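Local structure of uracil-DNA glycosylase (Nitratifractor salsuginis, 5X3G) at residues F119-L124 and T235-E240; V226-P231 and N239-E244; L32-T37 and E191-G196. The protein belongs to the uracil-DNA glycosylase superfamily, single-domain alpha/beta proteins built on a four-stranded parallel sheet flanked by helices. One frame throughout, in Å; residues are numbered along the deposited sequence.

Interaction 1 (F119-L124 and T235-E240); sequences FIKMAL and TFIVNE
Selenomethionine Met122 lies against the ring of Phe236, touching it with CB, CG and CE. The nearest of these is Met122 CG, 3.7 Å from Phe236 CE2. Met122 CG also reaches the backbone, 3.6 Å from Phe236 O. The ring of Phe119 meets the same corner of Phe236, with Phe119 CD1 3.7 Å from Phe236 CE2. The two phenylalanines lie side by side and point the same way, and their rings meet obliquely. Met122 ties them together. Its chain bends at chi2 (-75°) and again at chi3, which brings CE back over one face of the Phe119 ring, offset toward the rim. Met122 CE is also 3.9 Å from Phe236 CE2. On the other flank, Ile237 packs on the aliphatic part of Lys121. Ile237 CD1 is 3.6 Å from Lys121 CD, and Ile237 CG2 lies 3.9 Å from Lys121 CB. Beyond CG the lysine chain is extended and carries its amine away from the contact. The backbones come close here, with the CA atoms of Met122 and Ile237 4.2 Å apart. The 3-10 turn at 235-237 presents Phe236 and Ile237 to the helix. Farther out, Phe92 and Phe246 each make an edge-to-face contact with Phe119. Helix 240-246 also packs on Met122, through Ala242, Trp243 and Phe246, while strand 105-106 touches Ile120 and Lys121 through Leu106.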
loop_
_atom_site.group_PDB
_atom_site.type_symbol
_atom_site.label_atom_id
_atom_site.label_comp_id
_atom_site.label_asym_id
_atom_site.label_seq_id
_atom_site.Cartn_x
_atom_site.Cartn_y
_atom_site.Cartn_z
ATOM N N PHE A 119 -0.189 -13.620 -0.704
ATOM C CA PHE A 119 -0.181 -12.962 0.600
ATOM C C PHE A 119 -1.320 -13.466 1.473
ATOM O O PHE A 119 -1.146 -13.659 2.681
ATOM C CB PHE A 119 -0.273 -11.443 0.435
ATOM C CG PHE A 119 -0.207 -10.689 1.737
ATOM C CD1 PHE A 119 1.012 -10.271 2.241
ATOM C CD2 PHE A 119 -1.354 -10.393 2.457
ATOM C CE1 PHE A 119 1.086 -9.580 3.438
ATOM C CE2 PHE A 119 -1.282 -9.702 3.656
ATOM C CZ PHE A 119 -0.061 -9.296 4.144
ATOM N N ILE A 120 -2.495 -13.678 0.879
ATOM C CA ILE A 120 -3.643 -14.144 1.647
ATOM C C ILE A 120 -3.445 -15.589 2.085
ATOM O O ILE A 120 -3.757 -15.952 3.227
ATOM C CB ILE A 120 -4.935 -13.966 0.830
ATOM C CG1 ILE A 120 -5.281 -12.480 0.690
ATOM C CG2 ILE A 120 -6.077 -14.736 1.473
ATOM C CD1 ILE A 120 -6.401 -12.212 -0.290
ATOM N N LYS A 121 -2.918 -16.437 1.195
ATOM C CA LYS A 121 -2.561 -17.788 1.620
ATOM C C LYS A 121 -1.530 -17.758 2.747
ATOM O O LYS A 121 -1.632 -18.526 3.712
ATOM C CB LYS A 121 -2.034 -18.597 0.436
ATOM C CG LYS A 121 -3.088 -18.972 -0.586
ATOM C CD LYS A 121 -2.471 -19.782 -1.712
ATOM C CE LYS A 121 -3.477 -20.071 -2.806
ATOM N NZ LYS A 121 -2.867 -20.896 -3.886
HETATM N N MSE A 122 -0.528 -16.887 2.634
HETATM C CA MSE A 122 0.505 -16.705 3.658
HETATM C C MSE A 122 -0.135 -16.358 4.998
HETATM O O MSE A 122 0.228 -16.926 6.025
HETATM C CB MSE A 122 1.506 -15.608 3.236
HETATM C CG MSE A 122 2.649 -15.309 4.235
HETATM SE SE MSE A 122 2.122 -14.282 5.826
HETATM C CE MSE A 122 1.624 -12.602 4.972
ATOM N N ALA A 123 -1.083 -15.418 4.981
ATOM C CA ALA A 123 -1.739 -15.017 6.220
ATOM C C ALA A 123 -2.574 -16.155 6.797
ATOM O O ALA A 123 -2.618 -16.342 8.019
ATOM C CB ALA A 123 -2.599 -13.779 5.982
ATOM N N LEU A 124 -3.236 -16.931 5.932
ATOM C CA LEU A 124 -3.976 -18.094 6.407
ATOM C C LEU A 124 -3.055 -19.122 7.051
ATOM O O LEU A 124 -3.455 -19.802 8.002
ATOM C CB LEU A 124 -4.755 -18.729 5.257
ATOM C CG LEU A 124 -5.976 -17.962 4.751
ATOM C CD1 LEU A 124 -6.552 -18.643 3.515
ATOM C CD2 LEU A 124 -7.027 -17.835 5.860
ATOM N N THR A 235 6.669 -19.045 -3.229
ATOM C CA THR A 235 7.420 -19.393 -2.027
ATOM C C THR A 235 7.103 -18.456 -0.866
ATOM O O THR A 235 7.229 -18.852 0.301
ATOM C CB THR A 235 8.920 -19.380 -2.328
ATOM O OG1 THR A 235 9.241 -18.219 -3.102
ATOM C CG2 THR A 235 9.324 -20.630 -3.104
ATOM N N PHE A 236 6.678 -17.222 -1.164
ATOM C CA PHE A 236 6.260 -16.286 -0.122
ATOM C C PHE A 236 5.255 -16.907 0.836
ATOM O O PHE A 236 5.215 -16.539 2.015
ATOM C CB PHE A 236 5.656 -15.028 -0.756
ATOM C CG PHE A 236 5.251 -13.969 0.238
ATOM C CD1 PHE A 236 6.172 -13.042 0.696
ATOM C CD2 PHE A 236 3.945 -13.891 0.701
ATOM C CE1 PHE A 236 5.804 -12.064 1.602
ATOM C CE2 PHE A 236 3.571 -12.917 1.609
ATOM C CZ PHE A 236 4.501 -12.003 2.059
ATOM N N ILE A 237 4.441 -17.852 0.353
ATOM C CA ILE A 237 3.409 -18.439 1.203
ATOM C C ILE A 237 4.025 -19.127 2.414
ATOM O O ILE A 237 3.453 -19.099 3.512
ATOM C CB ILE A 237 2.528 -19.404 0.383
ATOM C CG1 ILE A 237 1.857 -18.663 -0.774
ATOM C CG2 ILE A 237 1.470 -20.052 1.260
ATOM C CD1 ILE A 237 1.141 -19.575 -1.745
ATOM N N VAL A 238 5.204 -19.727 2.256
ATOM C CA VAL A 238 5.834 -20.416 3.377
ATOM C C VAL A 238 7.104 -19.685 3.795
ATOM O O VAL A 238 8.038 -20.295 4.327
ATOM C CB VAL A 238 6.125 -21.890 3.038
ATOM C CG1 VAL A 238 4.822 -22.660 2.883
ATOM C CG2 VAL A 238 6.958 -21.990 1.774
ATOM N N ASN A 239 7.138 -18.374 3.571
ATOM C CA ASN A 239 8.257 -17.543 4.005
ATOM C C ASN A 239 8.061 -17.198 5.476
ATOM O O ASN A 239 7.178 -16.408 5.822
ATOM C CB ASN A 239 8.351 -16.283 3.149
ATOM C CG ASN A 239 9.641 -15.519 3.377
ATOM O OD1 ASN A 239 9.881 -14.995 4.463
ATOM N ND2 ASN A 239 10.475 -15.449 2.347
ATOM N N GLU A 240 8.889 -17.782 6.345
ATOM C CA GLU A 240 8.662 -17.650 7.781
ATOM C C GLU A 240 8.956 -16.241 8.286
ATOM O O GLU A 240 8.394 -15.822 9.306
ATOM C CB GLU A 240 9.495 -18.690 8.530
ATOM C CG GLU A 240 9.057 -20.115 8.221
ATOM C CD GLU A 240 10.010 -21.168 8.754
ATOM O OE1 GLU A 240 11.074 -20.800 9.293
ATOM O OE2 GLU A 240 9.687 -22.368 8.628
#

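Interaction 2 (V226-P231 and N239-E244); sequences VALEHP and NEKAWE
Leu228 lays its CD2 methyl over the first turn of helix 240-246. Leu228 CD2 is 3.7 Å from Lys241 CG. The same Leu228 CD2 lies 3.5 Å from Ala242 N and also touches the Ala242 methyl. Lys241 crosses Leu228 at a slant, then slides past Val226 in the opposite direction, Lys241 CE 3.9 Å from Val226 CG1. The amine then ends at the strand backbone, where Lys241 NZ donates to Ala227 O at 3.0 Å. The amine sits 15° out of the carbonyl plane. Water 1 accepts from both Lys241 NZ and Ala227 N, giving the amine a second link to the same residue. Asn239 makes the other polar tie. Its ND2 donates to Glu229 OE1 at 2.9 Å, in a fairly straight bond (155°) on the anti side of the carboxylate. The bond lies near the amide plane, although amide and carboxylate are turned well apart. Glu229 reaches the amide by an extended chain, its CG turned opposite the main-chain N (chi1 170°). Water 2 accepts from Asn239 ND2 and Glu229 N. The other end of the amide is used too: Asn239 OD1 accepts from Ala242 N at 3.2 Å, which makes Asn239 the N-cap of the helix. One side chain thus caps the helix and holds it to the strand end. Strand 225-228 is an edge strand of the parallel sheet. The loop after it starts at Glu229 and carries His230-Pro231, consistent with the His-Pro loop that is a signature of this family, and leads to the N-capped helix.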
loop_
_atom_site.group_PDB
_atom_site.type_symbol
_atom_site.label_atom_id
_atom_site.label_comp_id
_atom_site.label_asym_id
_atom_site.label_seq_id
_atom_site.Cartn_x
_atom_site.Cartn_y
_atom_site.Cartn_z
ATOM N N VAL A 226 12.728 -3.823 7.204
ATOM C CA VAL A 226 12.509 -5.264 7.115
ATOM C C VAL A 226 12.354 -5.590 5.635
ATOM O O VAL A 226 11.402 -5.130 4.992
ATOM C CB VAL A 226 11.277 -5.721 7.910
ATOM C CG1 VAL A 226 11.100 -7.229 7.805
ATOM C CG2 VAL A 226 11.399 -5.298 9.362
ATOM N N ALA A 227 13.287 -6.368 5.094
ATOM C CA ALA A 227 13.301 -6.715 3.679
ATOM C C ALA A 227 12.801 -8.141 3.496
ATOM O O ALA A 227 13.273 -9.061 4.173
ATOM C CB ALA A 227 14.705 -6.560 3.093
ATOM N N LEU A 228 11.852 -8.323 2.578
ATOM C CA LEU A 228 11.205 -9.608 2.369
ATOM C C LEU A 228 11.206 -9.985 0.897
ATOM O O LEU A 228 11.307 -9.136 0.007
ATOM C CB LEU A 228 9.751 -9.606 2.860
ATOM C CG LEU A 228 9.451 -9.499 4.351
ATOM C CD1 LEU A 228 8.230 -8.630 4.545
ATOM C CD2 LEU A 228 9.225 -10.871 4.944
ATOM N N GLU A 229 11.080 -11.287 0.662
ATOM C CA GLU A 229 10.721 -11.794 -0.654
ATOM C C GLU A 229 9.396 -11.186 -1.102
ATOM O O GLU A 229 8.478 -11.000 -0.297
ATOM C CB GLU A 229 10.628 -13.319 -0.598
ATOM C CG GLU A 229 10.040 -13.991 -1.816
ATOM C CD GLU A 229 9.956 -15.495 -1.642
ATOM O OE1 GLU A 229 9.860 -15.956 -0.484
ATOM O OE2 GLU A 229 9.989 -16.214 -2.662
ATOM N N HIS A 230 9.301 -10.859 -2.387
ATOM C CA HIS A 230 8.078 -10.255 -2.894
ATOM C C HIS A 230 6.956 -11.292 -2.928
ATOM O O HIS A 230 7.177 -12.434 -3.344
ATOM C CB HIS A 230 8.299 -9.671 -4.290
ATOM C CG HIS A 230 7.221 -8.728 -4.725
ATOM N ND1 HIS A 230 5.993 -9.159 -5.180
ATOM C CD2 HIS A 230 7.181 -7.376 -4.762
ATOM C CE1 HIS A 230 5.246 -8.113 -5.485
ATOM N NE2 HIS A 230 5.944 -7.019 -5.240
ATOM N N PRO A 231 5.743 -10.927 -2.499
ATOM C CA PRO A 231 4.646 -11.911 -2.452
ATOM C C PRO A 231 4.230 -12.443 -3.814
ATOM O O PRO A 231 3.455 -13.408 -3.868
ATOM C CB PRO A 231 3.502 -11.135 -1.784
ATOM C CG PRO A 231 3.829 -9.690 -2.034
ATOM C CD PRO A 231 5.324 -9.607 -1.997
ATOM N N ASN A 239 7.138 -18.374 3.571
ATOM C CA ASN A 239 8.257 -17.543 4.005
ATOM C C ASN A 239 8.061 -17.198 5.476
ATOM O O ASN A 239 7.178 -16.408 5.822
ATOM C CB ASN A 239 8.351 -16.283 3.149
ATOM C CG ASN A 239 9.641 -15.519 3.377
ATOM O OD1 ASN A 239 9.881 -14.995 4.463
ATOM N ND2 ASN A 239 10.475 -15.449 2.347
ATOM N N GLU A 240 8.889 -17.782 6.345
ATOM C CA GLU A 240 8.662 -17.650 7.781
ATOM C C GLU A 240 8.956 -16.241 8.286
ATOM O O GLU A 240 8.394 -15.822 9.306
ATOM C CB GLU A 240 9.495 -18.690 8.530
ATOM C CG GLU A 240 9.057 -20.115 8.221
ATOM C CD GLU A 240 10.010 -21.168 8.754
ATOM O OE1 GLU A 240 11.074 -20.800 9.293
ATOM O OE2 GLU A 240 9.687 -22.368 8.628
ATOM N N LYS A 241 9.821 -15.493 7.594
ATOM C CA LYS A 241 10.002 -14.089 7.946
ATOM C C LYS A 241 8.705 -13.316 7.740
ATOM O O LYS A 241 8.360 -12.429 8.535
ATOM C CB LYS A 241 11.144 -13.482 7.129
ATOM C CG LYS A 241 11.564 -12.092 7.581
ATOM C CD LYS A 241 12.786 -11.589 6.821
ATOM C CE LYS A 241 13.393 -10.372 7.506
ATOM N NZ LYS A 241 14.560 -9.828 6.757
ATOM N N ALA A 242 7.956 -13.667 6.689
ATOM C CA ALA A 242 6.630 -13.093 6.493
ATOM C C ALA A 242 5.676 -13.517 7.602
ATOM O O ALA A 242 4.906 -12.691 8.110
ATOM C CB ALA A 242 6.078 -13.498 5.126
ATOM N N TRP A 243 5.706 -14.797 7.992
ATOM C CA TRP A 243 4.870 -15.251 9.101
ATOM C C TRP A 243 5.128 -14.433 10.355
ATOM O O TRP A 243 4.191 -14.082 11.082
ATOM C CB TRP A 243 5.126 -16.723 9.418
ATOM C CG TRP A 243 4.926 -17.701 8.313
ATOM C CD1 TRP A 243 4.455 -17.462 7.054
ATOM C CD2 TRP A 243 5.197 -19.101 8.383
ATOM N NE1 TRP A 243 4.422 -18.636 6.334
ATOM C CE2 TRP A 243 4.872 -19.657 7.132
ATOM C CE3 TRP A 243 5.684 -19.940 9.389
ATOM C CZ2 TRP A 243 5.021 -21.015 6.859
ATOM C CZ3 TRP A 243 5.830 -21.285 9.119
ATOM C CH2 TRP A 243 5.501 -21.810 7.865
ATOM N N GLU A 244 6.397 -14.141 10.643
ATOM C CA GLU A 244 6.701 -13.419 11.870
ATOM C C GLU A 244 6.372 -11.936 11.759
ATOM O O GLU A 244 5.972 -11.321 12.756
ATOM C CB GLU A 244 8.168 -13.612 12.255
ATOM C CG GLU A 244 8.525 -12.956 13.580
ATOM C CD GLU A 244 9.894 -13.350 14.090
ATOM O OE1 GLU A 244 10.566 -14.166 13.428
ATOM O OE2 GLU A 244 10.298 -12.840 15.158
HETATM O O HOH W 1 15.511 -7.227 6.238
HETATM O O HOH W 2 12.260 -13.124 2.194
#

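Interaction 3 (L32-T37 and E191-G196); sequences LPALMT and EKLLEG
Ala34 and Lys192 carry the apolar part of this contact. The aliphatic chain of Lys192 lies across the turn at Pro33-Ala34, with Lys192 CG 3.6 Å from Ala34 N. Farther along, Lys192 CE reaches Pro33 CB at 3.8 Å. The Ala34 methyl lies beside the lysine, Ala34 CB 4.0 Å from Lys192 CB, and also meets Leu193 CD1 at 4.2 Å. The CA atoms of Ala34 and Lys192 are 4.9 Å apart, a closeness that the small Ala34 side chain probably allows. Thr37 adds its CG2 methyl against Lys192 CB.

The polar bonds stay within each segment. Thr37 N donates to Ala34 O where helix 28-35 gives way to a turn. Thr37 OG1 also approaches Ala34 O, at an unusually short 2.5 Å whose exact length is doubtful. Lys192 bends at chi2 (62°), and its NZ forms a salt bridge with Glu195 OE2 at 3.0 Å, one helical turn on.

Phe189 extends the packing along helix 179-196, while helix 11-20 touches Leu32, Leu35 and Met36. The contact joins helix 28-35 to the helix of a beta-alpha-beta crossover, the one linking parallel strands 164-168 and 203-207.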
loop_
_atom_site.group_PDB
_atom_site.type_symbol
_atom_site.label_atom_id
_atom_site.label_comp_id
_atom_site.label_asym_id
_atom_site.label_seq_id
_atom_site.Cartn_x
_atom_site.Cartn_y
_atom_site.Cartn_z
ATOM N N LEU A 32 2.296 18.468 3.217
ATOM C CA LEU A 32 2.426 19.669 2.394
ATOM C C LEU A 32 3.865 19.919 1.958
ATOM O O LEU A 32 4.082 20.178 0.762
ATOM C CB LEU A 32 1.835 20.875 3.133
ATOM C CG LEU A 32 0.500 21.404 2.605
ATOM C CD1 LEU A 32 -0.512 20.276 2.490
ATOM C CD2 LEU A 32 -0.029 22.511 3.500
ATOM N N PRO A 33 4.877 19.868 2.836
ATOM C CA PRO A 33 6.262 19.957 2.335
ATOM C C PRO A 33 6.582 18.918 1.276
ATOM O O PRO A 33 7.086 19.267 0.199
ATOM C CB PRO A 33 7.099 19.764 3.606
ATOM C CG PRO A 33 6.241 20.282 4.686
ATOM C CD PRO A 33 4.843 19.880 4.312
ATOM N N ALA A 34 6.287 17.645 1.553
ATOM C CA ALA A 34 6.546 16.581 0.587
ATOM C C ALA A 34 5.947 16.911 -0.775
ATOM O O ALA A 34 6.657 16.949 -1.788
ATOM C CB ALA A 34 5.993 15.257 1.119
ATOM N N LEU A 35 4.640 17.188 -0.807
ATOM C CA LEU A 35 3.976 17.521 -2.062
ATOM C C LEU A 35 4.588 18.749 -2.722
ATOM O O LEU A 35 4.606 18.842 -3.956
ATOM C CB LEU A 35 2.485 17.742 -1.826
ATOM C CG LEU A 35 1.669 16.479 -1.563
ATOM C CD1 LEU A 35 0.255 16.826 -1.116
ATOM C CD2 LEU A 35 1.653 15.611 -2.816
HETATM N N MSE A 36 5.101 19.690 -1.934
HETATM C CA MSE A 36 5.653 20.909 -2.509
HETATM C C MSE A 36 7.001 20.671 -3.184
HETATM O O MSE A 36 7.576 21.593 -3.765
HETATM C CB MSE A 36 5.782 21.999 -1.444
HETATM C CG MSE A 36 4.457 22.659 -1.088
HETATM SE SE MSE A 36 4.642 24.169 0.130
HETATM C CE MSE A 36 4.915 23.218 1.806
ATOM N N THR A 37 7.507 19.436 -3.112
ATOM C CA THR A 37 8.717 19.096 -3.850
ATOM C C THR A 37 8.431 18.747 -5.306
ATOM O O THR A 37 9.362 18.711 -6.117
ATOM C CB THR A 37 9.450 17.936 -3.170
ATOM O OG1 THR A 37 8.662 16.744 -3.268
ATOM C CG2 THR A 37 9.704 18.253 -1.699
ATOM N N GLU A 191 11.251 11.119 -0.286
ATOM C CA GLU A 191 12.353 11.485 0.601
ATOM C C GLU A 191 11.906 12.482 1.662
ATOM O O GLU A 191 12.261 12.346 2.840
ATOM C CB GLU A 191 13.514 12.057 -0.213
ATOM N N LYS A 192 11.121 13.490 1.269
ATOM C CA LYS A 192 10.640 14.457 2.251
ATOM C C LYS A 192 9.666 13.815 3.234
ATOM O O LYS A 192 9.692 14.122 4.435
ATOM C CB LYS A 192 9.985 15.642 1.544
ATOM C CG LYS A 192 9.671 16.793 2.476
ATOM C CD LYS A 192 10.951 17.339 3.077
ATOM C CE LYS A 192 10.664 18.439 4.075
ATOM N NZ LYS A 192 11.918 19.054 4.592
ATOM N N LEU A 193 8.804 12.920 2.747
ATOM C CA LEU A 193 7.844 12.261 3.629
ATOM C C LEU A 193 8.549 11.388 4.662
ATOM O O LEU A 193 8.154 11.364 5.832
ATOM C CB LEU A 193 6.860 11.431 2.804
ATOM C CG LEU A 193 5.569 11.008 3.503
ATOM C CD1 LEU A 193 4.607 12.177 3.577
ATOM C CD2 LEU A 193 4.932 9.832 2.787
ATOM N N LEU A 194 9.596 10.668 4.250
ATOM C CA LEU A 194 10.348 9.850 5.199
ATOM C C LEU A 194 11.157 10.717 6.155
ATOM O O LEU A 194 11.306 10.375 7.333
ATOM C CB LEU A 194 11.256 8.874 4.452
ATOM C CG LEU A 194 10.527 7.807 3.637
ATOM C CD1 LEU A 194 11.521 6.816 3.054
ATOM C CD2 LEU A 194 9.500 7.099 4.507
ATOM N N GLU A 195 11.698 11.834 5.662
ATOM C CA GLU A 195 12.276 12.833 6.555
ATOM C C GLU A 195 11.287 13.223 7.648
ATOM O O GLU A 195 11.642 13.294 8.830
ATOM C CB GLU A 195 12.707 14.061 5.751
ATOM C CG GLU A 195 12.944 15.313 6.581
ATOM C CD GLU A 195 13.680 16.392 5.810
ATOM O OE1 GLU A 195 14.076 16.135 4.654
ATOM O OE2 GLU A 195 13.844 17.505 6.353
ATOM N N GLY A 196 10.029 13.455 7.269
ATOM C CA GLY A 196 9.016 13.841 8.236
ATOM C C GLY A 196 8.667 12.767 9.248
ATOM O O GLY A 196 8.191 13.094 10.339
#

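From the N terminus, helix 28-35 comes first. Interaction 3 closes a long loop from it to 191-196, taking in the first strands of the sheet. Interaction 1 closes a loop of about 110 residues from 119-124, inside the loop of interaction 3, to 235-240, beyond its end, so the two cross. Interaction 2 follows interaction 3 in series and closes a short loop between 226-231 and 239-244. It shares Asn239 and Glu240 with interaction 1, and the two touch. Together they fix the last strand, the loop after it and helix 240-246 against helix 114-126. Interaction 3 lies on the opposite side of the chain's centre from interaction 1, their centres about 33 Å apart.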